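Local coordinates for protein fatty acid CoA ligase (Marinactinospora thermotolerans, PDB 6SQ8) that belongs to the ANL superfamily of AMP-binding enzymes and holds adenosine monophosphate in a pocket, at residues R377-V381 / L392-L396. Sequence-based numbering, arbitrary orientation.
Sequences RTGDV and LTDRL. With AMP (adenosine monophosphate), chain G.
Asp380 and Arg395 form a non-hydrogen-bonded pair in the antiparallel hairpin of strands 380-384 and 390-395, next to the hydrogen-bonded pair Val381 and Asp394, where Val381 N donates to Asp394 O (2.7 Å). A classic beta bulge follows: Val381 O takes a hydrogen bond from Thr393 N at 2.9 Å and, more weakly, one from Asp394 N, so Thr393 and Asp394 together face one residue. At the other end Leu396 N reaches Gly379 O (2.8 Å, N-H...O angle 164°). Thr378 OG1 accepts a hydrogen bond from Asp380 N in an ST turn (3.0 Å) at the corner of Gly379, and is hydrogen-bonded to Val349 O of strand 347-352. On the face opposite Asp380, Val381 CG2 meets Leu396 CD1 at 3.5 Å, the two side chains crossing at about a right angle. The Asp380 carboxylate, its CG beside the backbone N (chi1 -68°), turns to the ribose of adenosine monophosphate, and OD1 accepts a hydrogen bond from O2' at 2.6 Å; Tyr297 OH bonds OD2. The Arg395 chain, bent at chi2 (39°), brings Gly379 CA over one guanidinium face, offset toward its rim. Asp380 OD1 lies at the guanidinium edge in a weak salt bridge to Arg395 NH1, whose place is doubtful because it stands too close to AMP O3'. The hairpin thus presents an aspartate to the ribose, as in related ANL enzymes, with the O2' bond the secure one.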
# COMPACT_ATOMS: atom_id res chain seq x y z
N ARG A 377 3.51 -1.35 17.16
CA ARG A 377 2.98 -2.71 16.99
C ARG A 377 2.37 -2.79 15.58
O ARG A 377 1.29 -2.27 15.34
CB ARG A 377 1.95 -2.95 18.10
CG ARG A 377 1.42 -4.36 18.31
CD ARG A 377 0.25 -4.22 19.29
NE ARG A 377 -0.51 -5.43 19.61
CZ ARG A 377 -0.44 -6.12 20.76
NH1 ARG A 377 0.41 -5.77 21.71
NH2 ARG A 377 -1.21 -7.18 20.94
N THR A 378 3.07 -3.45 14.66
CA THR A 378 2.64 -3.56 13.28
C THR A 378 1.31 -4.30 13.18
O THR A 378 0.50 -3.97 12.34
CB THR A 378 3.67 -4.29 12.41
OG1 THR A 378 3.85 -5.59 12.96
CG2 THR A 378 4.99 -3.54 12.32
N GLY A 379 1.13 -5.32 14.02
CA GLY A 379 -0.02 -6.23 13.91
C GLY A 379 0.34 -7.53 13.19
O GLY A 379 -0.51 -8.40 13.02
N ASP A 380 1.60 -7.63 12.74
CA ASP A 380 2.13 -8.79 12.08
C ASP A 380 2.96 -9.59 13.08
O ASP A 380 3.45 -9.06 14.08
CB ASP A 380 3.00 -8.41 10.90
CG ASP A 380 2.21 -7.80 9.77
OD1 ASP A 380 1.12 -8.38 9.44
OD2 ASP A 380 2.67 -6.73 9.23
N VAL A 381 3.10 -10.87 12.74
CA VAL A 381 3.85 -11.84 13.48
C VAL A 381 4.88 -12.45 12.51
O VAL A 381 4.60 -12.67 11.34
CB VAL A 381 2.88 -12.89 14.06
CG1 VAL A 381 3.54 -14.21 14.35
CG2 VAL A 381 2.20 -12.36 15.30
N LEU A 392 7.39 -13.00 7.55
CA LEU A 392 6.11 -12.86 8.20
C LEU A 392 5.37 -14.20 8.12
O LEU A 392 5.16 -14.71 7.03
CB LEU A 392 5.29 -11.78 7.49
CG LEU A 392 5.91 -10.38 7.51
CD1 LEU A 392 4.98 -9.37 6.83
CD2 LEU A 392 6.27 -9.92 8.92
N THR A 393 4.91 -14.70 9.29
CA THR A 393 4.15 -15.92 9.37
C THR A 393 2.64 -15.65 9.41
O THR A 393 1.87 -16.56 9.09
CB THR A 393 4.58 -16.75 10.58
OG1 THR A 393 4.22 -16.05 11.77
CG2 THR A 393 6.06 -17.09 10.52
N ASP A 394 2.23 -14.45 9.81
CA ASP A 394 0.80 -14.16 9.92
C ASP A 394 0.53 -12.71 10.37
O ASP A 394 1.29 -12.09 11.08
CB ASP A 394 0.11 -15.06 10.95
CG ASP A 394 -0.95 -16.00 10.39
OD1 ASP A 394 -1.57 -15.64 9.36
OD2 ASP A 394 -1.15 -17.07 10.98
N ARG A 395 -0.63 -12.22 9.96
CA ARG A 395 -1.38 -11.18 10.68
C ARG A 395 -1.79 -11.77 12.04
O ARG A 395 -2.19 -12.92 12.11
CB ARG A 395 -2.56 -10.81 9.77
CG ARG A 395 -3.06 -9.38 9.79
CD ARG A 395 -2.02 -8.27 9.88
NE ARG A 395 -2.67 -7.09 10.42
CZ ARG A 395 -2.14 -5.87 10.45
NH1 ARG A 395 -0.88 -5.70 10.08
NH2 ARG A 395 -2.85 -4.83 10.85
N LEU A 396 -1.69 -10.99 13.10
CA LEU A 396 -1.95 -11.47 14.48
C LEU A 396 -3.38 -12.02 14.63
O LEU A 396 -3.61 -12.99 15.32
CB LEU A 396 -1.71 -10.28 15.42
CG LEU A 396 -1.64 -10.57 16.92
CD1 LEU A 396 -0.71 -11.73 17.22
CD2 LEU A 396 -1.16 -9.34 17.69
P AMP G . -2.75 -2.14 6.38
O1P AMP G . -1.88 -0.93 6.18
O2P AMP G . -3.14 -2.41 7.84
O3P AMP G . -3.91 -2.13 5.41
O5' AMP G . -1.78 -3.37 5.89
C5' AMP G . -0.64 -3.90 6.59
C4' AMP G . -0.56 -5.42 6.49
O4' AMP G . -0.51 -5.89 5.15
C3' AMP G . 0.71 -5.95 7.10
O3' AMP G . 0.39 -6.23 8.44
C2' AMP G . 1.11 -7.19 6.31
O2' AMP G . 0.71 -8.48 6.84
C1' AMP G . 0.44 -6.96 4.97
N9 AMP G . 1.49 -6.61 3.97
C8 AMP G . 1.75 -5.40 3.42
N7 AMP G . 2.79 -5.49 2.55
C5 AMP G . 3.20 -6.78 2.55
C6 AMP G . 4.26 -7.57 1.87
N6 AMP G . 5.09 -7.01 0.98
N1 AMP G . 4.34 -8.89 2.16
C2 AMP G . 3.49 -9.47 3.05
N3 AMP G . 2.51 -8.82 3.72
C4 AMP G . 2.33 -7.51 3.50